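Putative branched-chain amino acid ABC transporter, periplasmic branched-chain amino acid-binding protein (Pseudomonas protegens Pf-5, PDB 4RU0) probably captures branched-chain amino acids or related small solutes in the periplasm and hands them to an ABC transporter for uptake. Local coordinates at residues N72-V77 against T343-F348; Y109-A114 against L134-T139; V146-F151 against V439-N444; R194-P199 against W237-T242. All coordinates share one frame; numbering follows the deposited sequence.

Contact 1 of 4, residues N72-V77 against T343-F348; sequences NGVKLV and TAQGKF
Q345, on the last turn of helix 325-348, is the residue that carries this contact, reaching out to N72 and V74 in the turn that leads into strand 76-82. It leaves the helix with CG beside its backbone N (chi1 -75°) and then runs out extended (chi2 -176°), which carries the amide the full length of the side chain to the loop. The two ends of that amide find different neighbours. OE1 comes close to the CB of N72, 3.1 Å away, with the N72 ND2 atom farther off at 3.8 Å from OE1; the two side chains pass each other head to tail, and their amide planes are turned 35° apart. NE2 lies against the flank of V74, 3.7 Å from CG2, and is also weakly hydrogen-bonded to I71 O just ahead of the turn. Beyond G346, the end of the helix packs against helix 355-363. The chemistry is thus lopsided: the glutamine's nitrogen has a backbone carbonyl as partner, whereas its neighbours across N72-V77 are mainly carbon atoms. This implies a junction between helix end and strand entrance that rests on van der Waals packing, with one weak polar tether to orient the amide.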
loop_
_atom_site.group_PDB
_atom_site.type_symbol
_atom_site.label_atom_id
_atom_site.label_comp_id
_atom_site.label_asym_id
_atom_site.label_seq_id
_atom_site.Cartn_x
_atom_site.Cartn_y
_atom_site.Cartn_z
ATOM N N ASN A 72 -5.683 -3.552 -24.677
ATOM C CA ASN A 72 -6.414 -4.300 -25.700
ATOM C C ASN A 72 -6.978 -3.399 -26.794
ATOM O O ASN A 72 -8.094 -3.605 -27.261
ATOM C CB ASN A 72 -7.548 -5.108 -25.070
ATOM C CG ASN A 72 -7.180 -6.560 -24.846
ATOM O OD1 ASN A 72 -6.021 -6.951 -24.987
ATOM N ND2 ASN A 72 -8.172 -7.370 -24.496
ATOM N N GLY A 73 -6.204 -2.392 -27.184
ATOM C CA GLY A 73 -6.611 -1.480 -28.234
ATOM C C GLY A 73 -7.165 -0.163 -27.725
ATOM O O GLY A 73 -7.170 0.834 -28.446
ATOM N N VAL A 74 -7.634 -0.157 -26.479
ATOM C CA VAL A 74 -8.207 1.046 -25.880
ATOM C C VAL A 74 -7.133 1.958 -25.298
ATOM O O VAL A 74 -6.421 1.582 -24.368
ATOM C CB VAL A 74 -9.209 0.698 -24.770
ATOM C CG1 VAL A 74 -9.818 1.967 -24.190
ATOM C CG2 VAL A 74 -10.287 -0.221 -25.306
ATOM N N LYS A 75 -7.026 3.159 -25.850
ATOM C CA LYS A 75 -6.029 4.122 -25.399
ATOM C C LYS A 75 -6.393 4.707 -24.038
ATOM O O LYS A 75 -7.565 4.768 -23.662
ATOM C CB LYS A 75 -5.867 5.242 -26.431
ATOM C CG LYS A 75 -5.396 4.757 -27.800
ATOM C CD LYS A 75 -5.385 5.889 -28.825
ATOM C CE LYS A 75 -4.939 5.399 -30.200
ATOM N NZ LYS A 75 -4.868 6.513 -31.187
ATOM N N LEU A 76 -5.373 5.135 -23.302
ATOM C CA LEU A 76 -5.558 5.679 -21.963
ATOM C C LEU A 76 -5.326 7.184 -21.953
ATOM O O LEU A 76 -4.330 7.670 -22.485
ATOM C CB LEU A 76 -4.609 4.999 -20.971
ATOM C CG LEU A 76 -5.044 3.707 -20.272
ATOM C CD1 LEU A 76 -5.714 2.742 -21.234
ATOM C CD2 LEU A 76 -3.845 3.043 -19.616
ATOM N N VAL A 77 -6.248 7.924 -21.350
ATOM C CA VAL A 77 -6.065 9.360 -21.197
ATOM C C VAL A 77 -6.115 9.702 -19.711
ATOM O O VAL A 77 -6.929 9.154 -18.970
ATOM C CB VAL A 77 -7.131 10.166 -21.990
ATOM C CG1 VAL A 77 -8.534 9.750 -21.593
ATOM C CG2 VAL A 77 -6.932 11.663 -21.807
ATOM N N THR A 343 -9.101 -6.978 -17.107
ATOM C CA THR A 343 -9.919 -8.103 -16.667
ATOM C C THR A 343 -11.385 -7.914 -17.050
ATOM O O THR A 343 -12.052 -8.857 -17.473
ATOM C CB THR A 343 -9.820 -8.304 -15.137
ATOM O OG1 THR A 343 -8.444 -8.367 -14.747
ATOM C CG2 THR A 343 -10.526 -9.582 -14.706
ATOM N N ALA A 344 -11.876 -6.687 -16.902
ATOM C CA ALA A 344 -13.285 -6.401 -17.142
ATOM C C ALA A 344 -13.602 -6.384 -18.637
ATOM O O ALA A 344 -14.677 -6.810 -19.047
ATOM C CB ALA A 344 -13.681 -5.077 -16.495
ATOM N N GLN A 345 -12.657 -5.903 -19.440
ATOM C CA GLN A 345 -12.783 -5.941 -20.896
ATOM C C GLN A 345 -13.031 -7.359 -21.403
ATOM O O GLN A 345 -13.599 -7.551 -22.475
ATOM C CB GLN A 345 -11.534 -5.372 -21.571
ATOM C CG GLN A 345 -11.415 -3.863 -21.512
ATOM C CD GLN A 345 -10.212 -3.361 -22.279
ATOM O OE1 GLN A 345 -9.560 -4.123 -22.986
ATOM N NE2 GLN A 345 -9.911 -2.075 -22.145
ATOM N N GLY A 346 -12.607 -8.349 -20.624
ATOM C CA GLY A 346 -12.846 -9.741 -20.951
ATOM C C GLY A 346 -14.321 -10.095 -20.919
ATOM O O GLY A 346 -14.730 -11.138 -21.430
ATOM N N LYS A 347 -15.128 -9.226 -20.318
ATOM C CA LYS A 347 -16.567 -9.453 -20.263
ATOM C C LYS A 347 -17.346 -8.276 -20.859
ATOM O O LYS A 347 -18.553 -8.361 -21.073
ATOM C CB LYS A 347 -17.015 -9.717 -18.817
ATOM C CG LYS A 347 -18.485 -10.107 -18.697
ATOM C CD LYS A 347 -18.851 -10.690 -17.349
ATOM C CE LYS A 347 -20.333 -11.049 -17.326
ATOM N NZ LYS A 347 -20.710 -11.882 -16.153
ATOM N N PHE A 348 -16.659 -7.179 -21.153
ATOM C CA PHE A 348 -17.359 -6.001 -21.648
ATOM C C PHE A 348 -16.784 -5.469 -22.965
ATOM O O PHE A 348 -17.279 -4.479 -23.508
ATOM C CB PHE A 348 -17.356 -4.902 -20.579
ATOM C CG PHE A 348 -17.994 -5.321 -19.275
ATOM C CD1 PHE A 348 -19.353 -5.584 -19.202
ATOM C CD2 PHE A 348 -17.234 -5.443 -18.120
ATOM C CE1 PHE A 348 -19.938 -5.966 -18.006
ATOM C CE2 PHE A 348 -17.815 -5.827 -16.922
ATOM C CZ PHE A 348 -19.168 -6.087 -16.867
#

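Contact 2 of 4, residues Y109-A114 against L134-T139; sequences YQPNGA and LGYGRT
At the cleft side of the amino-terminal lobe, the loop that starts helix 114-126 meets the loop following strand 131-132 through the ring of Y136, which is laid along N112, G113 and A114. The phenol oxygen is the centre of the contact. G113 N donates to Y136 OH over 3.0 Å in a nearly straight bond (166°). The backbone N of N112 is also close to that oxygen but poorly aimed, and a water takes up the hydrogen instead: it accepts from N112 N at 2.9 Å and is hydrogen-bonded to Y136 OH at 2.7 Å. P111 CG borders the same hydroxyl. Further down the ring, CE2 of Y136 approaches A114 N, which meets the ring obliquely, at 3.5 Å, and CD2 lies 4.0 Å from A114 CB. With CG between its backbone N and carbonyl carbon (chi1 79°), Y136 turns its ring along this loop, so that the hydroxyl arrives at G113, the N-cap residue of the helix. N112 faces away, its ND2 bonded to A39 O of strand 34-40. The neighbouring G135 O accepts from the indole of W269, a pocket residue in the other lobe, and A114 borders the bound polyether. Loops and a helix start gathered at the interlobe cleft, as here, are typical of the ligand site in type I periplasmic binding proteins.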
loop_
_atom_site.group_PDB
_atom_site.type_symbol
_atom_site.label_atom_id
_atom_site.label_comp_id
_atom_site.label_asym_id
_atom_site.label_seq_id
_atom_site.Cartn_x
_atom_site.Cartn_y
_atom_site.Cartn_z
ATOM N N TYR A 109 -10.919 4.647 -9.196
ATOM C CA TYR A 109 -10.415 5.901 -8.657
ATOM C C TYR A 109 -9.449 5.695 -7.484
ATOM O O TYR A 109 -9.743 4.963 -6.535
ATOM C CB TYR A 109 -11.578 6.795 -8.225
ATOM C CG TYR A 109 -11.135 8.197 -7.884
ATOM C CD1 TYR A 109 -11.046 9.172 -8.868
ATOM C CD2 TYR A 109 -10.787 8.542 -6.582
ATOM C CE1 TYR A 109 -10.627 10.457 -8.565
ATOM C CE2 TYR A 109 -10.369 9.823 -6.270
ATOM C CZ TYR A 109 -10.292 10.776 -7.264
ATOM O OH TYR A 109 -9.876 12.052 -6.962
ATOM N N GLN A 110 -8.299 6.361 -7.558
ATOM C CA GLN A 110 -7.274 6.280 -6.514
ATOM C C GLN A 110 -7.007 7.650 -5.912
ATOM O O GLN A 110 -6.294 8.460 -6.500
ATOM C CB GLN A 110 -5.976 5.700 -7.074
ATOM C CG GLN A 110 -6.091 4.263 -7.534
ATOM C CD GLN A 110 -5.289 3.983 -8.792
ATOM O OE1 GLN A 110 -5.311 4.766 -9.741
ATOM N NE2 GLN A 110 -4.577 2.862 -8.805
ATOM N N PRO A 111 -7.588 7.919 -4.735
ATOM C CA PRO A 111 -7.453 9.238 -4.103
ATOM C C PRO A 111 -6.017 9.579 -3.695
ATOM O O PRO A 111 -5.699 10.758 -3.575
ATOM C CB PRO A 111 -8.363 9.134 -2.869
ATOM C CG PRO A 111 -8.564 7.684 -2.644
ATOM C CD PRO A 111 -8.494 7.033 -3.988
ATOM N N ASN A 112 -5.172 8.569 -3.507
ATOM C CA ASN A 112 -3.784 8.784 -3.095
ATOM C C ASN A 112 -3.690 9.653 -1.841
ATOM O O ASN A 112 -2.998 10.670 -1.826
ATOM C CB ASN A 112 -2.977 9.419 -4.229
ATOM C CG ASN A 112 -2.933 8.549 -5.476
ATOM O OD1 ASN A 112 -2.785 7.332 -5.390
ATOM N ND2 ASN A 112 -3.070 9.173 -6.643
ATOM N N GLY A 113 -4.397 9.246 -0.794
ATOM C CA GLY A 113 -4.514 10.052 0.408
ATOM C C GLY A 113 -5.523 9.475 1.382
ATOM O O GLY A 113 -6.702 9.320 1.062
ATOM N N ALA A 114 -5.053 9.148 2.578
ATOM C CA ALA A 114 -5.889 8.526 3.599
ATOM C C ALA A 114 -7.089 9.390 4.032
ATOM O O ALA A 114 -8.216 8.893 4.042
ATOM C CB ALA A 114 -5.039 8.150 4.802
ATOM N N LEU A 134 -4.174 1.453 -2.026
ATOM C CA LEU A 134 -3.193 0.390 -1.977
ATOM C C LEU A 134 -2.393 0.502 -0.696
ATOM O O LEU A 134 -1.775 1.504 -0.435
ATOM C CB LEU A 134 -2.288 0.488 -3.198
ATOM C CG LEU A 134 -1.308 -0.608 -3.579
ATOM C CD1 LEU A 134 -2.014 -1.894 -3.920
ATOM C CD2 LEU A 134 -0.484 -0.157 -4.768
ATOM N N GLY A 135 -2.432 -0.542 0.109
ATOM C CA GLY A 135 -1.750 -0.573 1.387
ATOM C C GLY A 135 -2.209 0.412 2.444
ATOM O O GLY A 135 -1.450 0.797 3.299
ATOM N N TYR A 136 -3.454 0.823 2.385
ATOM C CA TYR A 136 -3.977 1.779 3.334
ATOM C C TYR A 136 -5.489 1.751 3.295
ATOM O O TYR A 136 -6.042 0.945 2.619
ATOM C CB TYR A 136 -3.366 3.167 3.152
ATOM C CG TYR A 136 -3.911 4.020 2.040
ATOM C CD1 TYR A 136 -3.501 3.848 0.745
ATOM C CD2 TYR A 136 -4.784 5.040 2.307
ATOM C CE1 TYR A 136 -3.975 4.653 -0.260
ATOM C CE2 TYR A 136 -5.268 5.842 1.312
ATOM C CZ TYR A 136 -4.860 5.643 0.030
ATOM O OH TYR A 136 -5.352 6.443 -0.940
ATOM N N GLY A 137 -6.143 2.577 4.084
ATOM C CA GLY A 137 -7.591 2.664 4.048
ATOM C C GLY A 137 -8.286 1.763 5.054
ATOM O O GLY A 137 -7.650 1.233 5.968
ATOM N N ARG A 138 -9.596 1.596 4.892
ATOM C CA ARG A 138 -10.396 0.819 5.833
ATOM C C ARG A 138 -10.112 -0.675 5.728
ATOM O O ARG A 138 -10.367 -1.286 4.691
ATOM C CB ARG A 138 -11.877 1.073 5.595
ATOM C CG ARG A 138 -12.277 2.537 5.592
ATOM C CD ARG A 138 -13.692 2.689 5.064
ATOM N NE ARG A 138 -14.203 4.054 5.163
ATOM C CZ ARG A 138 -14.836 4.542 6.228
ATOM N NH1 ARG A 138 -15.279 5.794 6.218
ATOM N NH2 ARG A 138 -15.019 3.778 7.306
ATOM N N THR A 139 -9.603 -1.274 6.799
ATOM C CA THR A 139 -9.304 -2.700 6.756
ATOM C C THR A 139 -10.588 -3.525 6.612
ATOM O O THR A 139 -10.599 -4.550 5.936
ATOM C CB THR A 139 -8.511 -3.177 8.012
ATOM O OG1 THR A 139 -9.277 -2.933 9.194
ATOM C CG2 THR A 139 -7.181 -2.442 8.116
HETATM O O HOH W 1 -5.311 5.686 -3.535
#

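Contact 3 of 4, residues V146-F151 against V439-N444; sequences VFPYNF and VPRTCN
This is a tail-to-loop contact near the surface: the carboxy-terminal tail that follows helix 418-435 lies alongside the loop preceding strand 150-151, with P440 and R441 set against V146 and P148. The apolar part is light. V146 CG2 and P440 CB meet at 4.4 Å, and V146 also sits on A429, F432 and A433 of helix 418-435, which places the valine between the helix and the tail that leaves it. P148 and the R441 side chain run antiparallel, flank to flank. The NE atom of R441 lies 4.0 Å from P148 CB and 4.2 Å from P148 CG, meeting the proline obliquely, while its NH2 reaches 4.2 Å from P148 CA. The arginine is bent at its third torsion (chi3 -80°), which swings the guanidinium round the proline ring instead of straight out from the tail. Beyond the proline, NH2 finds its charged partner in E363 of helix 355-363 and is also bonded to G144 O, while the backbone of R441 is hydrogen-bonded to T145. Two residues after R441, C443 forms a disulfide with C388, although its end of the chain is poorly ordered. A backbone bond, the outside partner E363 and the disulfide thus fasten the carboxy-terminal tail to the lobe that carries strand 150-151.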
loop_
_atom_site.group_PDB
_atom_site.type_symbol
_atom_site.label_atom_id
_atom_site.label_comp_id
_atom_site.label_asym_id
_atom_site.label_seq_id
_atom_site.Cartn_x
_atom_site.Cartn_y
_atom_site.Cartn_z
ATOM N N VAL A 146 -19.906 -5.675 2.325
ATOM C CA VAL A 146 -20.313 -4.488 3.070
ATOM C C VAL A 146 -19.748 -3.240 2.395
ATOM O O VAL A 146 -20.330 -2.159 2.473
ATOM C CB VAL A 146 -19.861 -4.573 4.540
ATOM C CG1 VAL A 146 -20.130 -3.272 5.285
ATOM C CG2 VAL A 146 -20.570 -5.731 5.231
ATOM N N PHE A 147 -18.629 -3.409 1.694
ATOM C CA PHE A 147 -17.977 -2.301 0.997
ATOM C C PHE A 147 -17.824 -2.549 -0.503
ATOM O O PHE A 147 -16.715 -2.758 -0.984
ATOM C CB PHE A 147 -16.609 -2.028 1.616
ATOM C CG PHE A 147 -16.680 -1.461 2.999
ATOM C CD1 PHE A 147 -16.765 -2.296 4.098
ATOM C CD2 PHE A 147 -16.663 -0.089 3.201
ATOM C CE1 PHE A 147 -16.830 -1.773 5.372
ATOM C CE2 PHE A 147 -16.727 0.438 4.470
ATOM C CZ PHE A 147 -16.811 -0.403 5.559
ATOM N N PRO A 148 -18.939 -2.488 -1.248
ATOM C CA PRO A 148 -18.960 -2.802 -2.680
ATOM C C PRO A 148 -17.945 -2.008 -3.501
ATOM O O PRO A 148 -17.349 -2.568 -4.418
ATOM C CB PRO A 148 -20.388 -2.430 -3.103
ATOM C CG PRO A 148 -21.175 -2.423 -1.854
ATOM C CD PRO A 148 -20.245 -2.001 -0.774
ATOM N N TYR A 149 -17.747 -0.734 -3.175
ATOM C CA TYR A 149 -16.898 0.129 -3.991
ATOM C C TYR A 149 -15.676 0.684 -3.253
ATOM O O TYR A 149 -15.128 1.718 -3.625
ATOM C CB TYR A 149 -17.742 1.267 -4.570
ATOM C CG TYR A 149 -18.721 0.752 -5.598
ATOM C CD1 TYR A 149 -20.008 0.373 -5.233
ATOM C CD2 TYR A 149 -18.339 0.592 -6.925
ATOM C CE1 TYR A 149 -20.894 -0.125 -6.168
ATOM C CE2 TYR A 149 -19.220 0.096 -7.866
ATOM C CZ TYR A 149 -20.493 -0.263 -7.485
ATOM O OH TYR A 149 -21.370 -0.756 -8.421
ATOM N N ASN A 150 -15.241 -0.026 -2.219
ATOM C CA ASN A 150 -14.028 0.334 -1.492
ATOM C C ASN A 150 -13.033 -0.830 -1.506
ATOM O O ASN A 150 -13.351 -1.926 -1.045
ATOM C CB ASN A 150 -14.369 0.736 -0.056
ATOM C CG ASN A 150 -13.265 1.536 0.606
ATOM O OD1 ASN A 150 -12.082 1.210 0.485
ATOM N ND2 ASN A 150 -13.647 2.596 1.310
ATOM N N PHE A 151 -11.834 -0.590 -2.035
ATOM C CA PHE A 151 -10.847 -1.654 -2.225
ATOM C C PHE A 151 -9.485 -1.360 -1.586
ATOM O O PHE A 151 -8.625 -0.733 -2.211
ATOM C CB PHE A 151 -10.640 -1.925 -3.723
ATOM C CG PHE A 151 -11.831 -2.538 -4.411
ATOM C CD1 PHE A 151 -11.877 -3.903 -4.657
ATOM C CD2 PHE A 151 -12.898 -1.749 -4.822
ATOM C CE1 PHE A 151 -12.967 -4.473 -5.299
ATOM C CE2 PHE A 151 -13.992 -2.314 -5.460
ATOM C CZ PHE A 151 -14.027 -3.676 -5.702
ATOM N N VAL A 439 -27.436 -3.230 3.844
ATOM C CA VAL A 439 -27.728 -4.623 3.554
ATOM C C VAL A 439 -26.558 -5.249 2.810
ATOM O O VAL A 439 -26.267 -4.872 1.678
ATOM C CB VAL A 439 -29.000 -4.781 2.710
ATOM C CG1 VAL A 439 -29.262 -6.255 2.440
ATOM C CG2 VAL A 439 -30.185 -4.136 3.404
ATOM N N PRO A 440 -25.879 -6.207 3.447
ATOM C CA PRO A 440 -24.708 -6.834 2.827
ATOM C C PRO A 440 -25.066 -7.600 1.556
ATOM O O PRO A 440 -26.109 -8.251 1.504
ATOM C CB PRO A 440 -24.198 -7.786 3.919
ATOM C CG PRO A 440 -24.758 -7.240 5.196
ATOM C CD PRO A 440 -26.103 -6.685 4.819
ATOM N N ARG A 441 -24.266 -7.434 0.520
ATOM C CA ARG A 441 -24.435 -8.179 -0.696
ATOM C C ARG A 441 -24.300 -9.634 -0.376
ATOM O O ARG A 441 -23.469 -10.021 0.424
ATOM C CB ARG A 441 -23.347 -7.834 -1.678
ATOM C CG ARG A 441 -23.366 -6.419 -2.156
ATOM C CD ARG A 441 -22.672 -6.345 -3.484
ATOM N NE ARG A 441 -21.233 -6.332 -3.351
ATOM C CZ ARG A 441 -20.398 -6.778 -4.274
ATOM N NH1 ARG A 441 -20.869 -7.279 -5.388
ATOM N NH2 ARG A 441 -19.095 -6.718 -4.087
ATOM N N THR A 442 -25.107 -10.453 -1.019
ATOM C CA THR A 442 -25.002 -11.870 -0.808
ATOM C C THR A 442 -24.148 -12.353 -1.930
ATOM O O THR A 442 -24.476 -12.193 -3.084
ATOM C CB THR A 442 -26.362 -12.530 -0.887
ATOM O OG1 THR A 442 -26.913 -12.267 -2.170
ATOM C CG2 THR A 442 -27.270 -11.944 0.162
ATOM N N CYS A 443 -22.996 -12.879 -1.582
ATOM C CA CYS A 443 -22.199 -13.598 -2.536
ATOM C C CYS A 443 -22.027 -15.044 -2.075
ATOM O O CYS A 443 -21.329 -15.817 -2.700
ATOM C CB CYS A 443 -20.884 -12.868 -2.769
ATOM S SG CYS A 443 -21.124 -11.115 -3.139
ATOM N N ASN A 444 -22.692 -15.385 -0.975
ATOM C CA ASN A 444 -22.721 -16.719 -0.403
ATOM C C ASN A 444 -21.437 -17.503 -0.589
ATOM O O ASN A 444 -21.472 -18.705 -0.816
ATOM C CB ASN A 444 -23.912 -17.508 -0.948
ATOM C CG ASN A 444 -23.780 -17.820 -2.427
ATOM O OD1 ASN A 444 -22.676 -17.971 -2.944
ATOM N ND2 ASN A 444 -24.914 -17.909 -3.117
#

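Contact 4 of 4, residues R194-P199 against W237-T242; sequences RETLGP and WVFLRT
T196 and R241 point at each other, the threonine lying over the flat end of the arginine. Its methyl group CG2 sits above one face of the guanidinium, offset toward the rim, 3.6 Å from R241 CZ, while the OG1 branch comes to 3.1 Å from R241 NH2. The threonine's first torsion explains this grip: OG1 stands between the backbone N and the carbonyl carbon (chi1 46°) and CG2 beside the N, which brings both branches to bear on the arginine. The bend of R241 at chi3 (68°) turns the guanidinium toward T196; nearer the backbone, R241 CD lies 3.6 Å above the plane of the F239 ring, toward its rim. The same methyl of T196 closes the corner, obliquely, at 4.3 Å from F239 CE2. It thus meets both the guanidinium and the phenyl ring near the end of strand 237-241, beside the turn from R194 to L197. The clear polar partners of R241 lie beyond these segments: NE forms a salt bridge with D267, NH2 is hydrogen-bonded to Y192 O, and the guanidinium makes cation-pi contacts with Y192 and F157. Y192 lines the polyether pocket, consistent with a second-shell place for the arginine. Chemically, a buried positive charge, probably balanced by D267, has a methyl group over one face; its orientation is probably set largely by D267 and Y192 O, with the cation-pi partners packed around it.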
loop_
_atom_site.group_PDB
_atom_site.type_symbol
_atom_site.label_atom_id
_atom_site.label_comp_id
_atom_site.label_asym_id
_atom_site.label_seq_id
_atom_site.Cartn_x
_atom_site.Cartn_y
_atom_site.Cartn_z
ATOM N N ARG A 194 -3.083 2.491 15.612
ATOM C CA ARG A 194 -3.909 1.624 16.439
ATOM C C ARG A 194 -4.503 0.436 15.668
ATOM O O ARG A 194 -5.043 -0.486 16.283
ATOM C CB ARG A 194 -5.036 2.436 17.087
ATOM C CG ARG A 194 -4.576 3.498 18.084
ATOM C CD ARG A 194 -5.772 4.306 18.581
ATOM N NE ARG A 194 -5.374 5.465 19.375
ATOM C CZ ARG A 194 -6.168 6.085 20.248
ATOM N NH1 ARG A 194 -7.408 5.652 20.452
ATOM N NH2 ARG A 194 -5.717 7.133 20.926
ATOM N N GLU A 195 -4.396 0.453 14.338
ATOM C CA GLU A 195 -5.036 -0.568 13.504
ATOM C C GLU A 195 -4.547 -1.970 13.815
ATOM O O GLU A 195 -5.310 -2.923 13.706
ATOM C CB GLU A 195 -4.819 -0.291 12.005
ATOM C CG GLU A 195 -5.932 0.495 11.329
ATOM C CD GLU A 195 -7.320 -0.089 11.579
ATOM O OE1 GLU A 195 -7.663 -1.131 10.979
ATOM O OE2 GLU A 195 -8.072 0.505 12.379
ATOM N N THR A 196 -3.280 -2.097 14.205
ATOM C CA THR A 196 -2.692 -3.415 14.413
ATOM C C THR A 196 -2.920 -3.953 15.823
ATOM O O THR A 196 -2.448 -5.041 16.148
ATOM C CB THR A 196 -1.174 -3.415 14.121
ATOM O OG1 THR A 196 -0.558 -2.284 14.746
ATOM C CG2 THR A 196 -0.915 -3.380 12.628
ATOM N N LEU A 197 -3.640 -3.204 16.655
ATOM C CA LEU A 197 -3.925 -3.650 18.024
ATOM C C LEU A 197 -4.699 -4.964 18.049
ATOM O O LEU A 197 -4.299 -5.915 18.723
ATOM C CB LEU A 197 -4.706 -2.579 18.790
ATOM C CG LEU A 197 -3.876 -1.371 19.221
ATOM C CD1 LEU A 197 -4.772 -0.270 19.758
ATOM C CD2 LEU A 197 -2.823 -1.768 20.254
ATOM N N GLY A 198 -5.804 -5.014 17.315
ATOM C CA GLY A 198 -6.594 -6.228 17.204
ATOM C C GLY A 198 -5.822 -7.461 16.763
ATOM O O GLY A 198 -5.727 -8.440 17.516
ATOM N N PRO A 199 -5.257 -7.427 15.546
ATOM C CA PRO A 199 -4.593 -8.628 15.021
ATOM C C PRO A 199 -3.386 -9.071 15.852
ATOM O O PRO A 199 -3.174 -10.275 16.015
ATOM C CB PRO A 199 -4.166 -8.208 13.606
ATOM C CG PRO A 199 -4.164 -6.728 13.618
ATOM C CD PRO A 199 -5.234 -6.312 14.584
ATOM N N TRP A 237 12.149 -8.133 19.172
ATOM C CA TRP A 237 11.873 -7.366 17.956
ATOM C C TRP A 237 11.052 -6.112 18.244
ATOM O O TRP A 237 10.236 -6.091 19.167
ATOM C CB TRP A 237 11.135 -8.231 16.931
ATOM C CG TRP A 237 11.935 -9.405 16.469
ATOM C CD1 TRP A 237 11.952 -10.650 17.025
ATOM C CD2 TRP A 237 12.838 -9.447 15.359
ATOM N NE1 TRP A 237 12.813 -11.468 16.333
ATOM C CE2 TRP A 237 13.372 -10.756 15.306
ATOM C CE3 TRP A 237 13.253 -8.509 14.406
ATOM C CZ2 TRP A 237 14.295 -11.151 14.333
ATOM C CZ3 TRP A 237 14.177 -8.902 13.437
ATOM C CH2 TRP A 237 14.685 -10.213 13.410
ATOM N N VAL A 238 11.276 -5.068 17.450
ATOM C CA VAL A 238 10.395 -3.908 17.472
ATOM C C VAL A 238 9.698 -3.733 16.124
ATOM O O VAL A 238 10.342 -3.613 15.077
ATOM C CB VAL A 238 11.151 -2.610 17.824
ATOM C CG1 VAL A 238 10.235 -1.398 17.644
ATOM C CG2 VAL A 238 11.670 -2.671 19.255
ATOM N N PHE A 239 8.373 -3.760 16.168
ATOM C CA PHE A 239 7.525 -3.466 15.026
ATOM C C PHE A 239 7.299 -1.951 15.013
ATOM O O PHE A 239 6.551 -1.422 15.836
ATOM C CB PHE A 239 6.204 -4.235 15.140
ATOM C CG PHE A 239 5.352 -4.211 13.893
ATOM C CD1 PHE A 239 5.858 -3.759 12.679
ATOM C CD2 PHE A 239 4.037 -4.648 13.942
ATOM C CE1 PHE A 239 5.060 -3.741 11.535
ATOM C CE2 PHE A 239 3.238 -4.636 12.805
ATOM C CZ PHE A 239 3.754 -4.180 11.596
ATOM N N LEU A 240 7.960 -1.251 14.097
ATOM C CA LEU A 240 7.937 0.204 14.108
ATOM C C LEU A 240 6.830 0.754 13.222
ATOM O O LEU A 240 6.945 0.752 11.997
ATOM C CB LEU A 240 9.285 0.766 13.661
ATOM C CG LEU A 240 9.401 2.280 13.778
ATOM C CD1 LEU A 240 9.267 2.696 15.230
ATOM C CD2 LEU A 240 10.706 2.788 13.179
ATOM N N ARG A 241 5.805 1.308 13.839
ATOM C CA ARG A 241 4.647 1.781 13.112
ATOM C C ARG A 241 4.476 3.243 13.428
ATOM O O ARG A 241 3.487 3.691 13.921
ATOM C CB ARG A 241 3.413 0.987 13.500
ATOM C CG ARG A 241 3.559 -0.507 13.304
ATOM C CD ARG A 241 2.227 -1.211 13.178
ATOM N NE ARG A 241 1.617 -0.819 11.941
ATOM C CZ ARG A 241 0.488 -0.148 11.830
ATOM N NH1 ARG A 241 0.063 0.188 10.638
ATOM N NH2 ARG A 241 -0.204 0.173 12.885
ATOM N N THR A 242 5.517 3.969 13.106
ATOM C CA THR A 242 5.528 5.419 13.168
ATOM C C THR A 242 5.247 5.976 11.778
ATOM O O THR A 242 5.087 5.224 10.818
ATOM C CB THR A 242 6.887 5.951 13.669
ATOM O OG1 THR A 242 7.941 5.320 12.922
ATOM C CG2 THR A 242 7.070 5.644 15.142
#

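Contacts 1, 2 and 3 lie in the amino-terminal lobe, which the carboxy-terminal tail of contact 3 also joins, and contact 4 in the other lobe, with the bound polyether between contacts 2 and 4. The side chain of A114 in contact 2 is about 4 Å from that ligand, and R241 of contact 4 about 7 Å. These two contacts, whose centres are 19 Å apart, are joined by a probable hydrogen bond from T139 OG1 to E195 OE1 (3.0 Å). Contact 2 also touches contact 3, where R138 CD packs 3.8 Å from F147 CE2. Contact 1 stands apart, its centre about 24 Å from those of contacts 2 and 3 and about 39 Å from that of contact 4.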